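Local coordinates for protein putative glycosyl hydrolase (Parabacteroides distasonis, PDB 4QHZ) that probably acts as a glycosyl hydrolase of the 3-keto-disaccharide hydrolase family and carries a bound magnesium ion, at residues 108-119 and 231-239; 121-131 and 168-177. One frame throughout, in Å; residues are numbered along the deposited sequence.

Contacts 1 and 2 have centres about 21 Å apart, yet they meet at one magnesium ion. Contact 1 supplies Asn118 OD1 at 2.1 Å and Ser119 O at 2.2 Å from the metal; contact 2 supplies Glu128 OE2 at 2.2 Å and Gln130 OE1 at 2.1 Å. Water 3 and Gln227 OE1 bring the ligands to six. Where the loop of 108-119 enters the sheet, Ser119 N lies 2.9 Å from Val131 O, a probable hydrogen bond between the two contacts. Contact 1 thus joins the metal-bearing loop to the segment leading into strand 237-245, whereas contact 2 packs the metal-bearing hairpin onto the opposing sheet, through the interior of a concanavalin-type sandwich.

Contact 1: 108-119 and 231-239; sequences NITGESQSRGNS and DPSEPISFR. With MG (magnesium ion), chain I.
Ile109 and Glu234 bring their CA atoms within 5.5 Å, as do Arg116 and Ser233, but the backbones pass as loops without strand pairing, and side chains make the bonds. Glu234 bends at its second torsion (chi2 77°), which folds the carboxylate back over Thr110. There OE1 offers its syn lone pair to Thr110 OG1 at 2.8 Å, so one carboxylate oxygen serves both the hydroxyl and, weakly, the backbone N-H of Thr110. Water 1 donates to Glu234 OE2 and to Asn108 O, adding a bridge. Ser233 OG works in both directions: it accepts a nearly straight bond from Gly117 N (3.1 Å, 165°) and donates to the syn side of Asp231 OD1 at 2.6 Å. That same oxygen receives Ser233 N, closing an Asx turn, while Asp231 OD2 is held by His229. Further along, Ile236 sets CG2 against Gly117 CA and CD1 against Ser119 CB, each at 3.7 Å, and Phe238 turns its ring edge to Ser119 OG. Asn118 ND2 donates in plane to Gln114 O at 3.0 Å, which fixes the amide rotation and leaves OD1 directed at magnesium. Acceptors of the 231-234 turn thus hold the loop that presents two metal ligands.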
loop_
_atom_site.group_PDB
_atom_site.type_symbol
_atom_site.label_atom_id
_atom_site.label_comp_id
_atom_site.label_asym_id
_atom_site.label_seq_id
_atom_site.Cartn_x
_atom_site.Cartn_y
_atom_site.Cartn_z
ATOM N N ASN C 108 41.976 -6.856 7.362
ATOM C CA ASN C 108 42.507 -8.218 7.429
ATOM C C ASN C 108 41.416 -9.309 7.435
ATOM O O ASN C 108 41.667 -10.447 7.835
ATOM C CB ASN C 108 43.435 -8.360 8.645
ATOM C CG ASN C 108 42.689 -8.324 9.967
ATOM O OD1 ASN C 108 41.515 -7.964 10.029
ATOM N ND2 ASN C 108 43.367 -8.720 11.029
ATOM N N ILE C 109 40.214 -8.955 6.982
ATOM C CA ILE C 109 39.093 -9.890 6.892
ATOM C C ILE C 109 39.447 -11.157 6.113
ATOM O O ILE C 109 40.197 -11.119 5.137
ATOM C CB ILE C 109 37.847 -9.212 6.240
ATOM C CG1 ILE C 109 36.605 -10.108 6.326
ATOM C CG2 ILE C 109 38.121 -8.820 4.792
ATOM C CD1 ILE C 109 36.098 -10.323 7.737
ATOM N N THR C 110 38.910 -12.280 6.568
ATOM C CA THR C 110 38.994 -13.540 5.843
ATOM C C THR C 110 37.619 -14.190 5.839
ATOM O O THR C 110 36.727 -13.773 6.582
ATOM C CB THR C 110 40.003 -14.510 6.482
ATOM O OG1 THR C 110 39.632 -14.761 7.844
ATOM C CG2 THR C 110 41.410 -13.930 6.439
ATOM N N GLY C 111 37.466 -15.225 5.017
ATOM C CA GLY C 111 36.226 -15.995 4.969
ATOM C C GLY C 111 35.482 -15.847 3.659
ATOM O O GLY C 111 35.800 -14.981 2.842
ATOM N N GLU C 112 34.477 -16.696 3.474
ATOM C CA GLU C 112 33.696 -16.718 2.248
ATOM C C GLU C 112 32.212 -16.772 2.541
ATOM O O GLU C 112 31.792 -17.227 3.600
ATOM C CB GLU C 112 34.066 -17.938 1.410
ATOM C CG GLU C 112 35.456 -17.902 0.809
ATOM C CD GLU C 112 35.778 -19.185 0.065
ATOM O OE1 GLU C 112 36.000 -20.215 0.735
ATOM O OE2 GLU C 112 35.798 -19.166 -1.185
ATOM N N SER C 113 31.430 -16.318 1.564
ATOM C CA SER C 113 29.979 -16.377 1.610
ATOM C C SER C 113 29.458 -15.790 2.923
ATOM O O SER C 113 29.842 -14.676 3.285
ATOM C CB SER C 113 29.500 -17.820 1.370
ATOM O OG SER C 113 28.091 -17.864 1.168
ATOM N N GLN C 114 28.611 -16.526 3.638
ATOM C CA GLN C 114 28.014 -16.038 4.884
ATOM C C GLN C 114 28.990 -15.976 6.063
ATOM O O GLN C 114 28.627 -15.452 7.120
ATOM C CB GLN C 114 26.817 -16.912 5.282
ATOM C CG GLN C 114 25.680 -16.905 4.271
ATOM C CD GLN C 114 24.921 -15.581 4.241
ATOM O OE1 GLN C 114 24.441 -15.108 5.271
ATOM N NE2 GLN C 114 24.791 -14.993 3.057
ATOM N N SER C 115 30.214 -16.477 5.891
ATOM C CA SER C 115 31.195 -16.495 6.977
ATOM C C SER C 115 32.282 -15.430 6.811
ATOM O O SER C 115 33.427 -15.649 7.190
ATOM C CB SER C 115 31.825 -17.888 7.072
ATOM O OG SER C 115 30.836 -18.853 7.352
ATOM N N ARG C 116 31.916 -14.276 6.260
ATOM C CA ARG C 116 32.867 -13.206 6.012
ATOM C C ARG C 116 32.281 -11.856 6.423
ATOM O O ARG C 116 31.628 -11.184 5.626
ATOM C CB ARG C 116 33.266 -13.180 4.532
ATOM C CG ARG C 116 34.447 -12.271 4.215
ATOM C CD ARG C 116 34.493 -11.966 2.725
ATOM N NE ARG C 116 35.559 -11.040 2.349
ATOM C CZ ARG C 116 36.832 -11.368 2.138
ATOM N NH1 ARG C 116 37.253 -12.615 2.291
ATOM N NH2 ARG C 116 37.696 -10.431 1.778
ATOM N N GLY C 117 32.530 -11.462 7.668
ATOM C CA GLY C 117 32.031 -10.194 8.176
ATOM C C GLY C 117 30.524 -10.170 8.369
ATOM O O GLY C 117 29.878 -9.148 8.128
ATOM N N ASN C 118 29.966 -11.294 8.815
ATOM C CA ASN C 118 28.524 -11.418 9.027
ATOM C C ASN C 118 28.102 -10.803 10.352
ATOM O O ASN C 118 28.587 -11.199 11.413
ATOM C CB ASN C 118 28.096 -12.891 8.975
ATOM C CG ASN C 118 26.585 -13.079 8.831
ATOM O OD1 ASN C 118 25.777 -12.232 9.235
ATOM N ND2 ASN C 118 26.196 -14.204 8.252
ATOM N N SER C 119 27.215 -9.814 10.274
ATOM C CA SER C 119 26.474 -9.332 11.427
ATOM C C SER C 119 25.057 -9.071 10.945
ATOM O O SER C 119 24.610 -9.692 9.982
ATOM C CB SER C 119 27.120 -8.079 12.022
ATOM O OG SER C 119 26.434 -7.653 13.194
ATOM N N ASP C 231 30.815 -17.399 13.222
ATOM C CA ASP C 231 31.836 -17.897 12.305
ATOM C C ASP C 231 33.195 -17.313 12.708
ATOM O O ASP C 231 33.242 -16.350 13.469
ATOM C CB ASP C 231 31.475 -17.546 10.859
ATOM C CG ASP C 231 31.535 -16.063 10.590
ATOM O OD1 ASP C 231 32.654 -15.532 10.423
ATOM O OD2 ASP C 231 30.462 -15.422 10.532
ATOM N N PRO C 232 34.302 -17.897 12.212
ATOM C CA PRO C 232 35.625 -17.451 12.675
ATOM C C PRO C 232 36.157 -16.137 12.052
ATOM O O PRO C 232 37.237 -15.703 12.427
ATOM C CB PRO C 232 36.549 -18.622 12.303
ATOM C CG PRO C 232 35.850 -19.358 11.223
ATOM C CD PRO C 232 34.375 -19.105 11.367
ATOM N N SER C 233 35.417 -15.499 11.151
ATOM C CA SER C 233 35.931 -14.287 10.501
ATOM C C SER C 233 36.190 -13.166 11.511
ATOM O O SER C 233 35.500 -13.038 12.533
ATOM C CB SER C 233 34.991 -13.800 9.391
ATOM O OG SER C 233 33.807 -13.221 9.906
ATOM N N GLU C 234 37.191 -12.355 11.196
ATOM C CA GLU C 234 37.579 -11.215 12.013
ATOM C C GLU C 234 36.379 -10.282 12.235
ATOM O O GLU C 234 35.605 -10.056 11.310
ATOM C CB GLU C 234 38.726 -10.458 11.341
ATOM C CG GLU C 234 40.055 -11.211 11.320
ATOM C CD GLU C 234 40.138 -12.316 10.270
ATOM O OE1 GLU C 234 39.200 -12.495 9.460
ATOM O OE2 GLU C 234 41.160 -13.023 10.263
ATOM N N PRO C 235 36.221 -9.746 13.457
ATOM C CA PRO C 235 34.968 -9.064 13.795
ATOM C C PRO C 235 34.824 -7.716 13.118
ATOM O O PRO C 235 35.820 -7.027 12.912
ATOM C CB PRO C 235 35.055 -8.890 15.314
ATOM C CG PRO C 235 36.514 -8.889 15.616
ATOM C CD PRO C 235 37.165 -9.771 14.590
ATOM N N ILE C 236 33.595 -7.336 12.772
ATOM C CA ILE C 236 33.379 -6.017 12.181
ATOM C C ILE C 236 33.256 -4.952 13.276
ATOM O O ILE C 236 33.035 -5.266 14.449
ATOM C CB ILE C 236 32.157 -5.974 11.231
ATOM C CG1 ILE C 236 30.846 -6.089 11.986
ATOM C CG2 ILE C 236 32.247 -7.063 10.165
ATOM C CD1 ILE C 236 29.676 -5.607 11.156
ATOM N N SER C 237 33.419 -3.695 12.885
ATOM C CA SER C 237 33.298 -2.576 13.816
ATOM C C SER C 237 32.140 -1.658 13.428
ATOM O O SER C 237 31.767 -1.575 12.260
ATOM C CB SER C 237 34.609 -1.790 13.869
ATOM O OG SER C 237 35.621 -2.554 14.502
ATOM N N PHE C 238 31.593 -0.963 14.422
ATOM C CA PHE C 238 30.465 -0.067 14.238
ATOM C C PHE C 238 30.786 1.346 14.729
ATOM O O PHE C 238 31.613 1.523 15.623
ATOM C CB PHE C 238 29.263 -0.579 15.023
ATOM C CG PHE C 238 28.681 -1.865 14.500
ATOM C CD1 PHE C 238 27.734 -1.849 13.492
ATOM C CD2 PHE C 238 29.059 -3.080 15.041
ATOM C CE1 PHE C 238 27.187 -3.022 13.016
ATOM C CE2 PHE C 238 28.522 -4.257 14.569
ATOM C CZ PHE C 238 27.582 -4.231 13.554
ATOM N N ARG C 239 30.117 2.343 14.154
ATOM C CA ARG C 239 30.183 3.711 14.653
ATOM C C ARG C 239 28.942 4.489 14.243
ATOM O O ARG C 239 28.152 4.029 13.419
ATOM C CB ARG C 239 31.417 4.435 14.128
ATOM C CG ARG C 239 31.284 4.871 12.679
ATOM C CD ARG C 239 32.515 5.591 12.154
ATOM N NE ARG C 239 32.263 6.139 10.822
ATOM C CZ ARG C 239 33.147 6.818 10.102
ATOM N NH1 ARG C 239 34.363 7.041 10.577
ATOM N NH2 ARG C 239 32.812 7.278 8.903
HETATM MG MG MG I . 23.809 -11.720 9.576
HETATM O O HOH W 1 43.410 -11.939 8.822
HETATM O O HOH W 2 30.933 -12.973 10.818
HETATM O O HOH W 3 22.779 -13.311 9.081
#

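Contact 2: 121-131 and 168-177; sequences IFLQGMYEVQV and YDIIYTAPTF. With MG (magnesium ion), chain I; EDO (1,2-ethanediol), chain H.
Tyr172 reaches from strand 168-173 toward Leu123 and Gln124 of the hairpin. Its CG lies opposite the backbone N across the CA-CB bond (chi1 178°), which carries the ring out from the strand. CD1 then meets Leu123 CD1 at 3.6 Å, and Leu123 CB sits over one ring face in a CH-pi contact, 4.2 Å from the centroid and 22° off the normal. On the other flank CE2 runs beside the Gln124 amide, whose plane stands steeply to the ring. At the tip, Tyr172 OH donates to Gln124 OE1 at 2.6 Å, somewhat tilted from the carbonyl plane, and lies 3.2 Å from Tyr127 CE2 at that ring's edge. Replacing Tyr172 with an alanine would probably open a gap beneath Leu123 and leave Gln124 OE1 without its hydroxyl donor. Tyr168 repeats the theme at the other end: Ile121 CD1 meets its edge 3.5 Å from CD2, and its OH donates to Gln130 O at 2.7 Å, in the carbonyl plane. With the axes of the short strand segments 127-131 and 168-173 11.0 Å apart at closest approach, this is sheet-on-sheet packing. Its two buried hydroxyl bonds tie apolar layers together, one of them on the backbone of metal ligand Gln130.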
loop_
_atom_site.group_PDB
_atom_site.type_symbol
_atom_site.label_atom_id
_atom_site.label_comp_id
_atom_site.label_asym_id
_atom_site.label_seq_id
_atom_site.Cartn_x
_atom_site.Cartn_y
_atom_site.Cartn_z
ATOM N N ILE C 121 21.271 -6.236 11.619
ATOM C CA ILE C 121 20.442 -5.359 12.427
ATOM C C ILE C 121 19.044 -5.961 12.475
ATOM O O ILE C 121 18.334 -5.960 11.466
ATOM C CB ILE C 121 20.411 -3.928 11.852
ATOM C CG1 ILE C 121 21.825 -3.347 11.767
ATOM C CG2 ILE C 121 19.538 -3.012 12.694
ATOM C CD1 ILE C 121 22.312 -3.130 10.354
ATOM N N PHE C 122 18.658 -6.486 13.634
ATOM C CA PHE C 122 17.323 -7.051 13.816
ATOM C C PHE C 122 16.354 -5.969 14.256
ATOM O O PHE C 122 16.403 -5.500 15.397
ATOM C CB PHE C 122 17.333 -8.186 14.837
ATOM C CG PHE C 122 17.870 -9.485 14.299
ATOM C CD1 PHE C 122 19.236 -9.669 14.125
ATOM C CD2 PHE C 122 17.010 -10.525 13.983
ATOM C CE1 PHE C 122 19.737 -10.866 13.640
ATOM C CE2 PHE C 122 17.501 -11.719 13.496
ATOM C CZ PHE C 122 18.868 -11.891 13.325
ATOM N N LEU C 123 15.468 -5.592 13.338
ATOM C CA LEU C 123 14.495 -4.526 13.564
ATOM C C LEU C 123 13.398 -5.029 14.491
ATOM O O LEU C 123 12.782 -6.059 14.218
ATOM C CB LEU C 123 13.909 -4.056 12.234
ATOM C CG LEU C 123 14.953 -3.672 11.174
ATOM C CD1 LEU C 123 14.288 -3.399 9.835
ATOM C CD2 LEU C 123 15.777 -2.470 11.613
ATOM N N GLN C 124 13.187 -4.312 15.597
ATOM C CA GLN C 124 12.340 -4.762 16.714
ATOM C C GLN C 124 12.722 -6.160 17.219
ATOM O O GLN C 124 11.907 -6.848 17.814
ATOM C CB GLN C 124 10.860 -4.726 16.329
ATOM C CG GLN C 124 10.366 -3.351 15.925
ATOM C CD GLN C 124 8.861 -3.311 15.756
ATOM O OE1 GLN C 124 8.317 -3.875 14.809
ATOM N NE2 GLN C 124 8.178 -2.656 16.689
ATOM N N GLY C 125 13.969 -6.561 16.991
ATOM C CA GLY C 125 14.460 -7.872 17.408
ATOM C C GLY C 125 13.968 -9.041 16.573
ATOM O O GLY C 125 14.266 -10.179 16.904
HETATM N N MSE C 126 13.233 -8.778 15.488
HETATM C CA MSE C 126 12.587 -9.856 14.715
HETATM C C MSE C 126 13.033 -9.963 13.273
HETATM O O MSE C 126 13.003 -11.050 12.707
HETATM C CB MSE C 126 11.075 -9.645 14.649
HETATM C CG MSE C 126 10.393 -9.415 15.992
HETATM SE SE MSE C 126 10.601 -10.979 17.149
HETATM C CE MSE C 126 8.972 -11.958 16.611
ATOM N N TYR C 127 13.438 -8.852 12.661
ATOM C CA TYR C 127 13.615 -8.801 11.211
ATOM C C TYR C 127 15.022 -8.336 10.831
ATOM O O TYR C 127 15.336 -7.147 10.934
ATOM C CB TYR C 127 12.550 -7.882 10.589
ATOM C CG TYR C 127 11.154 -8.091 11.142
ATOM C CD1 TYR C 127 10.487 -9.301 10.962
ATOM C CD2 TYR C 127 10.498 -7.084 11.844
ATOM C CE1 TYR C 127 9.217 -9.503 11.466
ATOM C CE2 TYR C 127 9.220 -7.283 12.350
ATOM C CZ TYR C 127 8.586 -8.494 12.160
ATOM O OH TYR C 127 7.324 -8.695 12.663
ATOM N N GLU C 128 15.863 -9.260 10.372
ATOM C CA GLU C 128 17.272 -8.942 10.116
ATOM C C GLU C 128 17.500 -8.207 8.796
ATOM O O GLU C 128 17.135 -8.699 7.730
ATOM C CB GLU C 128 18.162 -10.198 10.110
ATOM C CG GLU C 128 19.651 -9.854 9.993
ATOM C CD GLU C 128 20.579 -11.055 9.929
ATOM O OE1 GLU C 128 20.095 -12.190 9.733
ATOM O OE2 GLU C 128 21.813 -10.853 10.071
ATOM N N VAL C 129 18.122 -7.037 8.892
ATOM C CA VAL C 129 18.777 -6.410 7.759
ATOM C C VAL C 129 20.208 -6.923 7.768
ATOM O O VAL C 129 20.973 -6.625 8.686
ATOM C CB VAL C 129 18.767 -4.872 7.841
ATOM C CG1 VAL C 129 19.423 -4.269 6.601
ATOM C CG2 VAL C 129 17.345 -4.353 8.001
ATOM N N GLN C 130 20.562 -7.707 6.755
ATOM C CA GLN C 130 21.844 -8.402 6.729
ATOM C C GLN C 130 23.022 -7.436 6.642
ATOM O O GLN C 130 22.980 -6.445 5.914
ATOM C CB GLN C 130 21.893 -9.389 5.557
ATOM C CG GLN C 130 23.217 -10.125 5.362
ATOM C CD GLN C 130 23.506 -11.160 6.446
ATOM O OE1 GLN C 130 23.544 -10.840 7.637
ATOM N NE2 GLN C 130 23.714 -12.413 6.034
ATOM N N VAL C 131 24.054 -7.740 7.422
ATOM C CA VAL C 131 25.351 -7.107 7.304
ATOM C C VAL C 131 26.363 -8.194 6.950
ATOM O O VAL C 131 26.398 -9.252 7.580
ATOM C CB VAL C 131 25.745 -6.394 8.609
ATOM C CG1 VAL C 131 27.223 -6.013 8.606
ATOM C CG2 VAL C 131 24.864 -5.171 8.809
ATOM N N TYR C 168 24.510 2.795 6.548
ATOM C CA TYR C 168 23.104 2.428 6.432
ATOM C C TYR C 168 22.217 3.559 6.936
ATOM O O TYR C 168 22.453 4.112 8.017
ATOM C CB TYR C 168 22.771 1.169 7.238
ATOM C CG TYR C 168 23.037 -0.190 6.601
ATOM C CD1 TYR C 168 23.488 -0.331 5.290
ATOM C CD2 TYR C 168 22.783 -1.350 7.327
ATOM C CE1 TYR C 168 23.701 -1.593 4.739
ATOM C CE2 TYR C 168 22.985 -2.603 6.788
ATOM C CZ TYR C 168 23.435 -2.725 5.491
ATOM O OH TYR C 168 23.640 -3.992 4.978
ATOM N N ASP C 169 21.202 3.893 6.145
ATOM C CA ASP C 169 20.067 4.686 6.610
ATOM C C ASP C 169 18.824 3.835 6.411
ATOM O O ASP C 169 18.599 3.299 5.326
ATOM C CB ASP C 169 19.980 6.014 5.865
ATOM C CG ASP C 169 21.026 7.005 6.342
ATOM O OD1 ASP C 169 20.939 7.428 7.514
ATOM O OD2 ASP C 169 21.954 7.339 5.570
ATOM N N ILE C 170 18.038 3.693 7.476
ATOM C CA ILE C 170 16.941 2.735 7.527
ATOM C C ILE C 170 15.670 3.436 8.001
ATOM O O ILE C 170 15.695 4.140 9.007
ATOM C CB ILE C 170 17.272 1.576 8.479
ATOM C CG1 ILE C 170 18.438 0.754 7.918
ATOM C CG2 ILE C 170 16.049 0.699 8.709
ATOM C CD1 ILE C 170 19.037 -0.244 8.895
ATOM N N ILE C 171 14.583 3.261 7.256
ATOM C CA ILE C 171 13.287 3.802 7.633
ATOM C C ILE C 171 12.344 2.624 7.793
ATOM O O ILE C 171 12.169 1.846 6.855
ATOM C CB ILE C 171 12.734 4.782 6.584
ATOM C CG1 ILE C 171 13.771 5.868 6.267
ATOM C CG2 ILE C 171 11.427 5.403 7.078
ATOM C CD1 ILE C 171 13.385 6.774 5.111
ATOM N N TYR C 172 11.743 2.503 8.976
ATOM C CA TYR C 172 10.986 1.321 9.356
ATOM C C TYR C 172 9.601 1.674 9.883
ATOM O O TYR C 172 9.448 2.561 10.729
ATOM C CB TYR C 172 11.750 0.549 10.429
ATOM C CG TYR C 172 11.043 -0.684 10.937
ATOM C CD1 TYR C 172 11.058 -1.870 10.209
ATOM C CD2 TYR C 172 10.366 -0.667 12.153
ATOM C CE1 TYR C 172 10.425 -3.007 10.684
ATOM C CE2 TYR C 172 9.722 -1.790 12.633
ATOM C CZ TYR C 172 9.755 -2.957 11.901
ATOM O OH TYR C 172 9.120 -4.076 12.375
ATOM N N THR C 173 8.605 0.958 9.372
ATOM C CA THR C 173 7.242 1.032 9.847
ATOM C C THR C 173 6.902 -0.313 10.476
ATOM O O THR C 173 7.014 -1.352 9.829
ATOM C CB THR C 173 6.275 1.345 8.694
ATOM O OG1 THR C 173 6.701 2.544 8.029
ATOM C CG2 THR C 173 4.859 1.529 9.202
ATOM N N ALA C 174 6.498 -0.282 11.745
ATOM C CA ALA C 174 6.192 -1.494 12.498
ATOM C C ALA C 174 4.870 -2.098 12.041
ATOM O O ALA C 174 4.020 -1.388 11.508
ATOM C CB ALA C 174 6.137 -1.190 13.987
ATOM N N PRO C 175 4.702 -3.417 12.232
ATOM C CA PRO C 175 3.457 -4.057 11.861
ATOM C C PRO C 175 2.394 -3.818 12.918
ATOM O O PRO C 175 2.718 -3.366 14.012
ATOM C CB PRO C 175 3.822 -5.536 11.848
ATOM C CG PRO C 175 4.868 -5.654 12.902
ATOM C CD PRO C 175 5.656 -4.376 12.829
ATOM N N THR C 176 1.139 -4.090 12.566
ATOM C CA THR C 176 0.072 -4.259 13.540
ATOM C C THR C 176 -0.425 -5.698 13.453
ATOM O O THR C 176 -0.335 -6.325 12.402
ATOM C CB THR C 176 -1.091 -3.282 13.304
ATOM O OG1 THR C 176 -1.606 -3.444 11.977
ATOM C CG2 THR C 176 -0.631 -1.837 13.502
ATOM N N PHE C 177 -0.941 -6.219 14.559
ATOM C CA PHE C 177 -1.382 -7.608 14.625
ATOM C C PHE C 177 -2.859 -7.699 14.962
ATOM O O PHE C 177 -3.386 -6.884 15.713
ATOM C CB PHE C 177 -0.564 -8.374 15.665
ATOM C CG PHE C 177 0.834 -8.667 15.223
ATOM C CD1 PHE C 177 1.107 -9.785 14.437
ATOM C CD2 PHE C 177 1.887 -7.826 15.578
ATOM C CE1 PHE C 177 2.399 -10.053 14.013
ATOM C CE2 PHE C 177 3.180 -8.088 15.144
ATOM C CZ PHE C 177 3.435 -9.204 14.368
HETATM MG MG MG I . 23.809 -11.720 9.576
HETATM C C1 EDO H . 21.155 9.021 2.574
HETATM O O1 EDO H . 21.648 7.752 3.019
HETATM C C2 EDO H . 20.697 9.817 3.787
HETATM O O2 EDO H . 19.968 10.971 3.353
HETATM O O HOH W 3 22.779 -13.311 9.081
#